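D-galactonate dehydratase family member RspA (PDB 3T6C) dehydrates D-gluconate to 2-dehydro-3-deoxy-D-gluconate with low activity in vitro, using one magnesium ion per subunit, as a member of the enolase superfamily. Local coordinates at residues Y317-I322 with R344-S349. Residues are numbered along the deposited sequence; the frame is centred on the assembly and turned at random.
Sequences YIRCHI and RTAWHS. With GCO (D-gluconic acid), chain D.
His348 ND1 and His321 ND1 meet at 2.7 Å in a hydrogen bond that either ring could donate, at the mouth of the (β/α)7β-barrel, the modified TIM barrel of the enolase superfamily. The rings touch rim to rim, planes 69° apart. The His348 ring swings away from its own backbone N (chi1 174°) and reaches the substrate, where NE2 donates to O5 of D-gluconate at 2.8 Å. On the far side of its ring, His321 NE2 is hydrogen-bonded to Thr63 O.

Behind the pocket, strands 317-318 and 344-345 run parallel, joined through helix 328-340 as a β-α-β unit. Ile318 sits between two backbone bonds: its N donates to Arg344 O, and its O accepts from Ala346 N at 2.8 Å. Arg319 then bends at chi2 and chi3, so that NH1 donates to Ala346 O at 2.9 Å from above the carbonyl plane, while NH2 lies 3.0 Å from substrate O1B and is salt-bridged to Glu375 and hydrogen-bonded to Glu272, a magnesium ligand.

At the barrel's other end, Arg344 NH2 donates to Tyr317 OH at 2.8 Å. Past the strands, back toward the pocket, His348 N donates to Cys320 O at 3.0 Å, standing 53° out of the carbonyl plane.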
loop_
_atom_site.group_PDB
_atom_site.type_symbol
_atom_site.label_atom_id
_atom_site.label_comp_id
_atom_site.label_asym_id
_atom_site.label_seq_id
_atom_site.Cartn_x
_atom_site.Cartn_y
_atom_site.Cartn_z
ATOM N N TYR A 317 10.446 21.533 -4.678
ATOM C CA TYR A 317 11.155 22.242 -5.756
ATOM C C TYR A 317 11.994 21.266 -6.502
ATOM O O TYR A 317 12.772 20.519 -5.902
ATOM C CB TYR A 317 12.113 23.338 -5.191
ATOM C CG TYR A 317 11.353 24.440 -4.460
ATOM C CD1 TYR A 317 11.116 24.341 -3.087
ATOM C CD2 TYR A 317 10.853 25.545 -5.142
ATOM C CE1 TYR A 317 10.372 25.335 -2.406
ATOM C CE2 TYR A 317 10.109 26.551 -4.464
ATOM C CZ TYR A 317 9.910 26.428 -3.118
ATOM O OH TYR A 317 9.188 27.384 -2.440
ATOM N N ILE A 318 11.877 21.295 -7.822
ATOM C CA ILE A 318 12.705 20.457 -8.707
ATOM C C ILE A 318 13.864 21.338 -9.199
ATOM O O ILE A 318 13.696 22.476 -9.640
ATOM C CB ILE A 318 11.828 19.847 -9.841
ATOM C CG1 ILE A 318 12.682 18.916 -10.714
ATOM C CG2 ILE A 318 11.270 20.901 -10.767
ATOM C CD1 ILE A 318 13.236 17.701 -9.949
ATOM N N ARG A 319 15.065 20.799 -8.990
ATOM C CA ARG A 319 16.353 21.493 -9.161
ATOM C C ARG A 319 17.153 21.222 -10.424
ATOM O O ARG A 319 18.360 21.528 -10.463
ATOM C CB ARG A 319 17.247 21.299 -7.916
ATOM C CG ARG A 319 16.665 21.931 -6.642
ATOM C CD ARG A 319 17.095 23.416 -6.558
ATOM N NE ARG A 319 18.564 23.534 -6.548
ATOM C CZ ARG A 319 19.257 24.542 -7.110
ATOM N NH1 ARG A 319 18.662 25.503 -7.850
ATOM N NH2 ARG A 319 20.589 24.596 -6.965
ATOM N N CYS A 320 16.552 20.565 -11.404
ATOM C CA CYS A 320 17.410 20.063 -12.496
ATOM C C CYS A 320 18.318 21.116 -13.092
ATOM O O CYS A 320 17.941 22.316 -13.267
ATOM C CB CYS A 320 16.559 19.556 -13.636
ATOM S SG CYS A 320 15.508 18.145 -13.106
ATOM N N HIS A 321 19.516 20.634 -13.468
ATOM C CA HIS A 321 20.414 21.394 -14.350
ATOM C C HIS A 321 19.835 20.991 -15.694
ATOM O O HIS A 321 19.948 19.800 -16.127
ATOM C CB HIS A 321 21.830 20.834 -14.120
ATOM C CG HIS A 321 22.921 21.496 -14.921
ATOM N ND1 HIS A 321 23.420 22.743 -14.608
ATOM C CD2 HIS A 321 23.668 21.036 -15.946
ATOM C CE1 HIS A 321 24.386 23.050 -15.459
ATOM N NE2 HIS A 321 24.572 22.016 -16.266
ATOM N N ILE A 322 19.232 21.936 -16.411
ATOM C CA ILE A 322 18.424 21.495 -17.547
ATOM C C ILE A 322 19.280 20.881 -18.659
ATOM O O ILE A 322 18.783 20.059 -19.431
ATOM C CB ILE A 322 17.442 22.571 -18.089
ATOM C CG1 ILE A 322 18.162 23.775 -18.710
ATOM C CG2 ILE A 322 16.418 22.951 -16.991
ATOM C CD1 ILE A 322 17.177 24.752 -19.382
ATOM N N ARG A 344 7.135 23.191 -7.459
ATOM C CA ARG A 344 7.596 24.336 -8.242
ATOM C C ARG A 344 9.018 24.164 -8.799
ATOM O O ARG A 344 9.745 23.259 -8.409
ATOM C CB ARG A 344 7.515 25.628 -7.388
ATOM C CG ARG A 344 6.054 25.913 -6.974
ATOM C CD ARG A 344 5.866 27.368 -6.519
ATOM N NE ARG A 344 6.514 27.602 -5.249
ATOM C CZ ARG A 344 6.525 28.803 -4.688
ATOM N NH1 ARG A 344 5.941 29.828 -5.304
ATOM N NH2 ARG A 344 7.143 29.011 -3.521
ATOM N N THR A 345 9.419 25.072 -9.684
ATOM C CA THR A 345 10.743 24.924 -10.348
ATOM C C THR A 345 11.815 25.771 -9.662
ATOM O O THR A 345 11.537 26.900 -9.189
ATOM C CB THR A 345 10.682 25.279 -11.866
ATOM O OG1 THR A 345 10.523 26.705 -12.006
ATOM C CG2 THR A 345 9.516 24.571 -12.541
ATOM N N ALA A 346 13.011 25.186 -9.485
ATOM C CA ALA A 346 14.179 25.981 -9.115
ATOM C C ALA A 346 15.327 25.400 -9.939
ATOM O O ALA A 346 16.257 24.767 -9.371
ATOM C CB ALA A 346 14.393 25.721 -7.576
ATOM N N TRP A 347 15.484 25.865 -11.170
ATOM C CA TRP A 347 16.539 25.270 -12.014
ATOM C C TRP A 347 17.910 25.613 -11.463
ATOM O O TRP A 347 18.158 26.734 -11.021
ATOM C CB TRP A 347 16.424 25.786 -13.468
ATOM C CG TRP A 347 15.034 25.632 -14.078
ATOM C CD1 TRP A 347 14.241 26.639 -14.553
ATOM C CD2 TRP A 347 14.306 24.429 -14.270
ATOM N NE1 TRP A 347 13.065 26.137 -15.047
ATOM C CE2 TRP A 347 13.061 24.788 -14.875
ATOM C CE3 TRP A 347 14.568 23.070 -14.001
ATOM C CZ2 TRP A 347 12.123 23.849 -15.275
ATOM C CZ3 TRP A 347 13.580 22.128 -14.358
ATOM C CH2 TRP A 347 12.387 22.533 -14.990
ATOM N N HIS A 348 18.820 24.634 -11.570
ATOM C CA HIS A 348 20.240 24.837 -11.146
ATOM C C HIS A 348 20.936 25.849 -12.053
ATOM O O HIS A 348 20.828 25.775 -13.301
ATOM C CB HIS A 348 20.891 23.460 -11.190
ATOM C CG HIS A 348 22.381 23.446 -10.933
ATOM N ND1 HIS A 348 23.293 23.395 -11.970
ATOM C CD2 HIS A 348 23.109 23.418 -9.788
ATOM C CE1 HIS A 348 24.525 23.357 -11.472
ATOM N NE2 HIS A 348 24.442 23.333 -10.155
ATOM N N SER A 349 21.513 26.885 -11.429
ATOM C CA SER A 349 22.188 27.926 -12.213
ATOM C C SER A 349 23.300 28.673 -11.461
ATOM O O SER A 349 23.110 29.846 -11.138
ATOM C CB SER A 349 21.111 28.906 -12.669
ATOM O OG SER A 349 21.598 29.639 -13.787
HETATM C C1 GCO D . 24.377 24.628 -6.455
HETATM C C2 GCO D . 25.226 23.436 -6.692
HETATM C C3 GCO D . 26.606 23.736 -7.246
HETATM C C4 GCO D . 27.284 22.465 -7.714
HETATM C C5 GCO D . 28.103 22.746 -8.950
HETATM C C6 GCO D . 28.803 21.518 -9.505
HETATM O O1A GCO D . 24.545 25.711 -7.089
HETATM O O1B GCO D . 23.361 24.496 -5.698
HETATM O O2 GCO D . 25.132 22.580 -5.584
HETATM O O3 GCO D . 27.301 24.359 -6.230
HETATM O O4 GCO D . 28.113 22.005 -6.662
HETATM O O5 GCO D . 27.268 23.267 -9.916
HETATM O O6 GCO D . 29.547 21.751 -10.685
HETATM O O HOH W 1 19.682 24.690 -15.580
#